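PDB 4QPV: uncharacterized protein from Staphylococcus aureus subsp. aureus Mu50, which is of unknown function and belongs to the DUF1672 family, whose unique fold repeats a unit of one kinked helix and three beta strands. Local coordinates for residues Q30-P35 with E80-C85; S127-R132 with D185-Y190. One frame throughout, in Å; residues are numbered along the deposited sequence.

Overall arrangement
Interaction 1 comes first along the chain and is complete before interaction 2 begins. Their centres lie about 23 Å apart, with nearest atoms about 7 Å apart, and they do not touch. Interaction 1 sets the loop between strand 21-23 and helix 38-46 against strand 78-87, the middle strand of the antiparallel sheet 67-75, 78-87, 90-98. Interaction 2 joins helix 116-133 to helix 184-190. The same sheet links them, because strand 90-98 touches Phe82 of interaction 1 and Phe129 of interaction 2. Each contact centres on one pair of aromatic rings. Interaction 1 lies on the sheet itself; interaction 2 lies beside it, between two helices, with Phe129 touching Ile90.

Interaction 1 of 2, residues Q30-P35 with E80-C85; sequences QGFQPP and EVFVHC
The irregular segment 30-35 passes strand segment 80-85 at a distance, the CA atoms of Pro34 and Glu80, 8.9 Å apart, being the nearest; Phe32 and Pro34 bridge the gap. Two phenylalanines meet from opposite directions. Phe32 presents its outer edge, CE2 and CZ, to the face of Phe82. Its CZ comes within 3.5 Å of Phe82 CZ, and its CE2 lies 3.6 Å from the same atom. The planes stand at 82° with centroids 5.4 Å apart. This is an offset edge-to-face pair, made at the outer end of the Phe82 ring rather than over its middle. Phe32 has CG anti to its backbone N (chi1 173°), which sends the ring out from the loop toward the strand. Pro34 folds back on the same ring, with its CD 4.0 Å above one face and displaced toward the rim. Pro34 also brushes the strand, its CG 4.2 Å from Glu80 OE1. That carboxylate is held on its own sheet, by Ser75 through OE1 and by Ser95 through OE2. Tyr27, Asn71 and Pro274 also touch Phe32. Strand 78-87 is the middle one of a three-stranded antiparallel sheet, and the contact lays the loop before helix 38-46 on one side of it. A backbone hydrogen bond of Pro35 with Gly76 also ties this loop to the turn before the strand. Between the two segments themselves the packing is dispersive and almost wholly apolar, while the carboxylate of Glu80 is satisfied within the sheet.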
ATOM      1  N   GLN A  30     -16.612  -2.417  -5.055  1.00 28.43           N
ATOM      2  CA  GLN A  30     -17.840  -3.235  -5.040  1.00 29.03           C
ATOM      3  C   GLN A  30     -17.497  -4.659  -5.529  1.00 32.16           C
ATOM      4  O   GLN A  30     -16.751  -4.821  -6.490  1.00 31.23           O
ATOM      5  CB  GLN A  30     -18.993  -2.588  -5.858  1.00 30.44           C
ATOM      6  CG  GLN A  30     -18.702  -2.348  -7.337  1.00 33.42           C
ATOM      7  CD  GLN A  30     -18.102  -0.979  -7.618  1.00 43.14           C
ATOM      8  OE1 GLN A  30     -16.982  -0.659  -7.217  1.00 31.75           O
ATOM      9  NE2 GLN A  30     -18.821  -0.163  -8.372  1.00 35.45           N
ATOM     10  N   GLY A  31     -17.927  -5.655  -4.772  1.00 29.67           N
ATOM     11  CA  GLY A  31     -17.638  -7.045  -5.106  1.00 30.16           C
ATOM     12  C   GLY A  31     -16.313  -7.572  -4.582  1.00 30.63           C
ATOM     13  O   GLY A  31     -16.034  -8.758  -4.737  1.00 28.57           O
ATOM     14  N   PHE A  32     -15.480  -6.713  -3.939  1.00 27.42           N
ATOM     15  CA  PHE A  32     -14.194  -7.158  -3.387  1.00 25.41           C
ATOM     16  C   PHE A  32     -14.407  -8.263  -2.377  1.00 29.12           C
ATOM     17  O   PHE A  32     -15.182  -8.107  -1.418  1.00 28.76           O
ATOM     18  CB  PHE A  32     -13.402  -5.999  -2.750  1.00 25.88           C
ATOM     19  CG  PHE A  32     -12.140  -6.437  -2.025  1.00 26.34           C
ATOM     20  CD1 PHE A  32     -11.090  -7.030  -2.716  1.00 28.29           C
ATOM     21  CD2 PHE A  32     -12.010  -6.257  -0.650  1.00 26.84           C
ATOM     22  CE1 PHE A  32      -9.913  -7.407  -2.052  1.00 29.57           C
ATOM     23  CE2 PHE A  32     -10.845  -6.632   0.013  1.00 28.88           C
ATOM     24  CZ  PHE A  32      -9.803  -7.222  -0.686  1.00 27.76           C
ATOM     25  N   GLN A  33     -13.767  -9.409  -2.613  1.00 26.31           N
ATOM     26  CA  GLN A  33     -13.915 -10.548  -1.707  1.00 25.36           C
ATOM     27  C   GLN A  33     -12.716 -11.484  -1.752  1.00 29.28           C
ATOM     28  O   GLN A  33     -12.631 -12.297  -2.671  1.00 28.75           O
ATOM     29  CB  GLN A  33     -15.202 -11.360  -2.038  1.00 28.13           C
ATOM     30  CG  GLN A  33     -15.522 -12.520  -1.065  1.00 31.00           C
ATOM     31  CD  GLN A  33     -15.520 -12.060   0.380  1.00 37.04           C
ATOM     32  OE1 GLN A  33     -14.589 -12.323   1.150  1.00 32.32           O
ATOM     33  NE2 GLN A  33     -16.507 -11.279   0.744  1.00 28.25           N
ATOM     34  N   PRO A  34     -11.836 -11.468  -0.728  1.00 26.87           N
ATOM     35  CA  PRO A  34     -10.770 -12.482  -0.665  1.00 28.71           C
ATOM     36  C   PRO A  34     -11.353 -13.907  -0.561  1.00 32.79           C
ATOM     37  O   PRO A  34     -12.510 -14.070  -0.136  1.00 31.80           O
ATOM     38  CB  PRO A  34     -10.001 -12.094   0.615  1.00 29.63           C
ATOM     39  CG  PRO A  34     -10.291 -10.623   0.802  1.00 31.59           C
ATOM     40  CD  PRO A  34     -11.750 -10.551   0.431  1.00 28.20           C
ATOM     41  N   PRO A  35     -10.601 -14.970  -0.961  1.00 32.06           N
ATOM     42  CA  PRO A  35     -11.139 -16.341  -0.818  1.00 32.84           C
ATOM     43  C   PRO A  35     -11.673 -16.560   0.609  1.00 34.74           C
ATOM     44  O   PRO A  35     -10.957 -16.266   1.571  1.00 34.01           O
ATOM     45  CB  PRO A  35      -9.926 -17.218  -1.132  1.00 35.53           C
ATOM     46  CG  PRO A  35      -9.059 -16.380  -2.012  1.00 39.17           C
ATOM     47  CD  PRO A  35      -9.215 -14.984  -1.482  1.00 33.85           C
ATOM     48  N   GLU A  80     -10.797 -10.678   8.084  1.00 24.81           N
ATOM     49  CA  GLU A  80      -9.639  -9.838   7.779  1.00 24.75           C
ATOM     50  C   GLU A  80     -10.038  -8.373   7.880  1.00 26.60           C
ATOM     51  O   GLU A  80     -11.105  -7.994   7.398  1.00 25.69           O
ATOM     52  CB  GLU A  80      -9.092 -10.168   6.395  1.00 25.39           C
ATOM     53  CG  GLU A  80      -7.798  -9.440   6.045  1.00 27.52           C
ATOM     54  CD  GLU A  80      -7.177  -9.974   4.771  1.00 46.89           C
ATOM     55  OE1 GLU A  80      -7.760 -10.901   4.159  1.00 45.27           O
ATOM     56  OE2 GLU A  80      -6.098  -9.472   4.390  1.00 36.75           O
ATOM     57  N   VAL A  81      -9.182  -7.561   8.523  1.00 23.34           N
ATOM     58  CA  VAL A  81      -9.412  -6.125   8.720  0.50 22.60           C
ATOM     59  C   VAL A  81      -8.382  -5.341   7.938  1.00 25.98           C
ATOM     60  O   VAL A  81      -7.186  -5.522   8.171  1.00 26.05           O
ATOM     61  CB  VAL A  81      -9.367  -5.679  10.212  0.50 26.80           C
ATOM     62  CG1 VAL A  81      -9.890  -4.252  10.383  0.50 26.12           C
ATOM     63  CG2 VAL A  81     -10.109  -6.639  11.113  0.50 27.32           C
ATOM     64  N   PHE A  82      -8.841  -4.454   7.059  1.00 21.56           N
ATOM     65  CA  PHE A  82      -7.993  -3.547   6.286  1.00 20.32           C
ATOM     66  C   PHE A  82      -7.962  -2.273   7.116  1.00 24.44           C
ATOM     67  O   PHE A  82      -9.006  -1.891   7.659  1.00 22.66           O
ATOM     68  CB  PHE A  82      -8.589  -3.318   4.894  1.00 21.31           C
ATOM     69  CG  PHE A  82      -8.391  -4.491   3.970  1.00 22.08           C
ATOM     70  CD1 PHE A  82      -9.129  -5.668   4.139  1.00 24.13           C
ATOM     71  CD2 PHE A  82      -7.471  -4.429   2.930  1.00 23.02           C
ATOM     72  CE1 PHE A  82      -8.924  -6.764   3.297  1.00 25.43           C
ATOM     73  CE2 PHE A  82      -7.269  -5.528   2.087  1.00 24.52           C
ATOM     74  CZ  PHE A  82      -7.998  -6.681   2.273  1.00 24.16           C
ATOM     75  N   VAL A  83      -6.785  -1.662   7.263  1.00 22.82           N
ATOM     76  CA  VAL A  83      -6.624  -0.458   8.067  1.00 22.17           C
ATOM     77  C   VAL A  83      -5.857   0.617   7.281  1.00 26.61           C
ATOM     78  O   VAL A  83      -5.065   0.297   6.401  1.00 25.67           O
ATOM     79  CB  VAL A  83      -5.932  -0.730   9.441  1.00 24.72           C
ATOM     80  CG1 VAL A  83      -6.710  -1.743  10.296  1.00 23.88           C
ATOM     81  CG2 VAL A  83      -4.461  -1.163   9.268  1.00 24.70           C
ATOM     82  N   HIS A  84      -6.093   1.880   7.628  1.00 24.65           N
ATOM     83  CA  HIS A  84      -5.346   3.010   7.107  1.00 23.72           C
ATOM     84  C   HIS A  84      -4.699   3.707   8.287  1.00 26.51           C
ATOM     85  O   HIS A  84      -5.335   3.927   9.326  1.00 25.27           O
ATOM     86  CB  HIS A  84      -6.213   3.990   6.283  1.00 24.52           C
ATOM     87  CG  HIS A  84      -5.433   5.163   5.742  1.00 27.17           C
ATOM     88  ND1 HIS A  84      -4.521   5.010   4.711  1.00 28.90           N
ATOM     89  CD2 HIS A  84      -5.447   6.468   6.121  1.00 29.07           C
ATOM     90  CE1 HIS A  84      -4.025   6.220   4.478  1.00 28.29           C
ATOM     91  NE2 HIS A  84      -4.554   7.131   5.291  1.00 28.87           N
ATOM     92  N   CYS A  85      -3.427   4.024   8.135  1.00 23.59           N
ATOM     93  CA  CYS A  85      -2.653   4.734   9.134  1.00 23.78           C
ATOM     94  C   CYS A  85      -2.242   6.080   8.572  1.00 27.18           C
ATOM     95  O   CYS A  85      -1.802   6.160   7.424  1.00 25.36           O
ATOM     96  CB  CYS A  85      -1.426   3.923   9.540  1.00 24.61           C
ATOM     97  SG  CYS A  85      -0.423   4.702  10.840  1.00 29.72           S
TER

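Interaction 2 of 2, residues S127-R132 with D185-Y190; sequences SGFEYR and DEYKRY
The Phe129 ring turns its edge to Tyr187, whose OH lies near the Phe129 plane, 3.3 Å from Phe129 CZ. The same Tyr187 OH is 3.6 Å from Phe129 CE1, so two neighbouring atoms of the ring edge meet the hydroxyl. Phe129 CZ approaches the Tyr187 ring obliquely; the planes are nearly perpendicular, at 83°, and the centroids are 5.7 Å apart. Phe129 CZ also packs 3.7 Å from Tyr187 CE1. The two side chains cross at about a right angle. With chi1 at 175°, the Tyr187 ring extends on the far side of CB from the backbone N, and its length brings OH to Phe129. Tyr187 packs helix 184-190 against helix 116-133, and Phe129 is one of the side chains it meets there. Both helices belong to the fold of kinked helices and three-stranded units that marks DUF1672 proteins. The nearest CA atoms, of Phe129 and Tyr187, are 11.1 Å apart, so single large side chains span the gap between the two segments. Val122, Val125 and Leu126 of helix 116-133 also touch Tyr187. Ile90 of strand 90-98 and Met206 of helix 199-212 also touch Phe129. The hydroxyl of buried Tyr187 hydrogen-bonds to Phe63 O, which probably helps hold it beside the Phe129 edge.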
ATOM      1  N   SER A 127       6.818   0.796   5.092  1.00 27.45           N
ATOM      2  CA  SER A 127       6.581   1.582   3.876  0.50 25.94           C
ATOM      3  C   SER A 127       6.077   2.981   4.287  1.00 28.34           C
ATOM      4  O   SER A 127       6.419   3.985   3.665  1.00 26.74           O
ATOM      5  CB  SER A 127       5.578   0.870   2.971  0.50 26.36           C
ATOM      6  OG  SER A 127       5.120   1.703   1.918  0.50 25.48           O
ATOM      7  N   GLY A 128       5.285   3.016   5.372  1.00 25.70           N
ATOM      8  CA  GLY A 128       4.734   4.251   5.925  1.00 25.22           C
ATOM      9  C   GLY A 128       5.832   5.132   6.519  1.00 29.65           C
ATOM     10  O   GLY A 128       5.763   6.359   6.454  1.00 27.29           O
ATOM     11  N   PHE A 129       6.880   4.499   7.082  1.00 27.97           N
ATOM     12  CA  PHE A 129       8.043   5.209   7.628  1.00 28.31           C
ATOM     13  C   PHE A 129       8.880   5.781   6.481  1.00 31.96           C
ATOM     14  O   PHE A 129       9.370   6.911   6.572  1.00 30.21           O
ATOM     15  CB  PHE A 129       8.897   4.260   8.489  1.00 29.75           C
ATOM     16  CG  PHE A 129       8.396   3.970   9.885  1.00 29.31           C
ATOM     17  CD1 PHE A 129       7.200   3.284  10.088  1.00 29.17           C
ATOM     18  CD2 PHE A 129       9.156   4.320  10.996  1.00 31.86           C
ATOM     19  CE1 PHE A 129       6.756   2.986  11.388  1.00 29.54           C
ATOM     20  CE2 PHE A 129       8.712   4.031  12.293  1.00 34.25           C
ATOM     21  CZ  PHE A 129       7.524   3.349  12.478  1.00 31.43           C
ATOM     22  N   GLU A 130       8.994   5.006   5.381  1.00 29.80           N
ATOM     23  CA  GLU A 130       9.701   5.421   4.172  1.00 29.36           C
ATOM     24  C   GLU A 130       8.984   6.600   3.535  1.00 31.94           C
ATOM     25  O   GLU A 130       9.644   7.540   3.091  1.00 30.24           O
ATOM     26  CB  GLU A 130       9.863   4.266   3.169  1.00 29.27           C
ATOM     27  CG  GLU A 130      10.861   3.197   3.603  1.00 35.22           C
ATOM     28  CD  GLU A 130      12.323   3.586   3.782  1.00 47.93           C
ATOM     29  OE1 GLU A 130      12.691   4.751   3.502  1.00 36.26           O
ATOM     30  OE2 GLU A 130      13.117   2.696   4.163  1.00 39.58           O
ATOM     31  N   TYR A 131       7.630   6.589   3.572  1.00 28.87           N
ATOM     32  CA  TYR A 131       6.849   7.716   3.070  1.00 27.89           C
ATOM     33  C   TYR A 131       7.202   8.974   3.847  1.00 31.09           C
ATOM     34  O   TYR A 131       7.543   9.982   3.231  1.00 30.54           O
ATOM     35  CB  TYR A 131       5.345   7.443   3.147  1.00 27.49           C
ATOM     36  CG  TYR A 131       4.531   8.692   2.864  1.00 27.34           C
ATOM     37  CD1 TYR A 131       4.471   9.234   1.578  1.00 28.14           C
ATOM     38  CD2 TYR A 131       3.899   9.385   3.898  1.00 28.17           C
ATOM     39  CE1 TYR A 131       3.747  10.401   1.317  1.00 27.46           C
ATOM     40  CE2 TYR A 131       3.171  10.549   3.646  1.00 28.53           C
ATOM     41  CZ  TYR A 131       3.092  11.047   2.354  1.00 29.59           C
ATOM     42  OH  TYR A 131       2.364  12.182   2.113  1.00 28.75           O
ATOM     43  N   ARG A 132       7.122   8.919   5.185  1.00 27.76           N
ATOM     44  CA  ARG A 132       7.458  10.072   6.022  1.00 29.16           C
ATOM     45  C   ARG A 132       8.884  10.567   5.751  1.00 33.79           C
ATOM     46  O   ARG A 132       9.075  11.769   5.564  1.00 33.45           O
ATOM     47  CB  ARG A 132       7.286   9.733   7.507  1.00 27.95           C
ATOM     48  CG  ARG A 132       7.625  10.914   8.402  1.00 31.83           C
ATOM     49  CD  ARG A 132       7.448  10.566   9.853  1.00 33.35           C
ATOM     50  NE  ARG A 132       7.840  11.701  10.682  1.00 35.44           N
ATOM     51  CZ  ARG A 132       7.891  11.681  12.010  1.00 50.82           C
ATOM     52  NH1 ARG A 132       7.562  10.582  12.679  1.00 40.74           N
ATOM     53  NH2 ARG A 132       8.280  12.757  12.679  1.00 49.55           N
ATOM     54  N   ASP A 185      10.748  -7.791  16.560  1.00 42.59           N
ATOM     55  CA  ASP A 185      11.788  -7.406  17.521  1.00 44.62           C
ATOM     56  C   ASP A 185      12.643  -6.296  16.928  1.00 47.89           C
ATOM     57  O   ASP A 185      12.910  -5.307  17.610  1.00 48.57           O
ATOM     58  CB  ASP A 185      12.666  -8.604  17.937  1.00 48.93           C
ATOM     59  CG  ASP A 185      12.033  -9.528  18.962  1.00 63.30           C
ATOM     60  OD1 ASP A 185      11.010  -9.136  19.568  1.00 63.00           O
ATOM     61  OD2 ASP A 185      12.571 -10.637  19.173  1.00 73.56           O
ATOM     62  N   GLU A 186      13.014  -6.433  15.636  1.00 42.62           N
ATOM     63  CA  GLU A 186      13.802  -5.432  14.918  1.00 42.04           C
ATOM     64  C   GLU A 186      13.003  -4.129  14.788  1.00 43.36           C
ATOM     65  O   GLU A 186      13.580  -3.055  14.986  1.00 43.64           O
ATOM     66  CB  GLU A 186      14.242  -5.952  13.544  1.00 43.01           C
ATOM     67  CG  GLU A 186      15.431  -6.895  13.631  1.00 53.54           C
ATOM     68  CD  GLU A 186      15.737  -7.753  12.416  1.00 65.61           C
ATOM     69  OE1 GLU A 186      14.833  -7.976  11.578  1.00 49.61           O
ATOM     70  OE2 GLU A 186      16.879  -8.257  12.340  1.00 59.68           O
ATOM     71  N   TYR A 187      11.671  -4.226  14.545  1.00 38.87           N
ATOM     72  CA  TYR A 187      10.793  -3.055  14.484  1.00 36.60           C
ATOM     73  C   TYR A 187      10.797  -2.323  15.834  1.00 42.18           C
ATOM     74  O   TYR A 187      10.957  -1.102  15.874  1.00 41.83           O
ATOM     75  CB  TYR A 187       9.347  -3.442  14.091  1.00 35.76           C
ATOM     76  CG  TYR A 187       8.397  -2.261  14.147  1.00 35.82           C
ATOM     77  CD1 TYR A 187       8.262  -1.398  13.060  1.00 36.38           C
ATOM     78  CD2 TYR A 187       7.679  -1.969  15.308  1.00 36.00           C
ATOM     79  CE1 TYR A 187       7.429  -0.283  13.119  1.00 34.86           C
ATOM     80  CE2 TYR A 187       6.857  -0.847  15.384  1.00 35.75           C
ATOM     81  CZ  TYR A 187       6.720  -0.017  14.279  1.00 40.23           C
ATOM     82  OH  TYR A 187       5.903   1.084  14.324  1.00 36.95           O
ATOM     83  N   LYS A 188      10.605  -3.072  16.933  1.00 40.45           N
ATOM     84  CA  LYS A 188      10.573  -2.507  18.284  1.00 41.68           C
ATOM     85  C   LYS A 188      11.888  -1.810  18.642  1.00 47.11           C
ATOM     86  O   LYS A 188      11.864  -0.715  19.190  1.00 47.18           O
ATOM     87  CB  LYS A 188      10.246  -3.597  19.330  1.00 45.11           C
ATOM     88  CG  LYS A 188       8.825  -4.152  19.232  1.00 59.14           C
ATOM     89  CD  LYS A 188       7.797  -3.250  19.899  1.00 70.76           C
ATOM     90  CE  LYS A 188       6.422  -3.863  19.914  1.00 69.39           C
ATOM     91  NZ  LYS A 188       5.368  -2.829  20.065  1.00 68.73           N
ATOM     92  N   ARG A 189      13.019  -2.415  18.285  1.00 46.53           N
ATOM     93  CA  ARG A 189      14.345  -1.889  18.601  1.00 49.10           C
ATOM     94  C   ARG A 189      14.757  -0.687  17.727  1.00 52.15           C
ATOM     95  O   ARG A 189      15.310   0.276  18.256  1.00 52.88           O
ATOM     96  CB  ARG A 189      15.390  -3.012  18.462  1.00 52.96           C
ATOM     97  CG  ARG A 189      16.820  -2.600  18.799  1.00 63.87           C
ATOM     98  CD  ARG A 189      17.784  -3.746  18.614  1.00 74.81           C
ATOM     99  NE  ARG A 189      19.168  -3.310  18.796  1.00 81.12           N
ATOM    100  CZ  ARG A 189      20.228  -4.084  18.587  1.00 97.57           C
ATOM    101  NH1 ARG A 189      20.073  -5.338  18.177  1.00 85.46           N
ATOM    102  NH2 ARG A 189      21.451  -3.606  18.771  1.00 84.74           N
ATOM    103  N   TYR A 190      14.528  -0.751  16.413  1.00 47.11           N
ATOM    104  CA  TYR A 190      15.036   0.285  15.520  1.00 46.93           C
ATOM    105  C   TYR A 190      14.020   1.307  15.005  1.00 46.96           C
ATOM    106  O   TYR A 190      14.429   2.422  14.656  1.00 46.21           O
ATOM    107  CB  TYR A 190      15.698  -0.379  14.304  1.00 48.89           C
ATOM    108  CG  TYR A 190      16.926  -1.204  14.635  1.00 54.07           C
ATOM    109  CD1 TYR A 190      18.156  -0.595  14.872  1.00 58.03           C
ATOM    110  CD2 TYR A 190      16.869  -2.593  14.659  1.00 55.35           C
ATOM    111  CE1 TYR A 190      19.288  -1.350  15.177  1.00 61.66           C
ATOM    112  CE2 TYR A 190      18.000  -3.359  14.950  1.00 58.66           C
ATOM    113  CZ  TYR A 190      19.208  -2.732  15.204  1.00 68.36           C
ATOM    114  OH  TYR A 190      20.327  -3.485  15.477  1.00 72.42           O
TER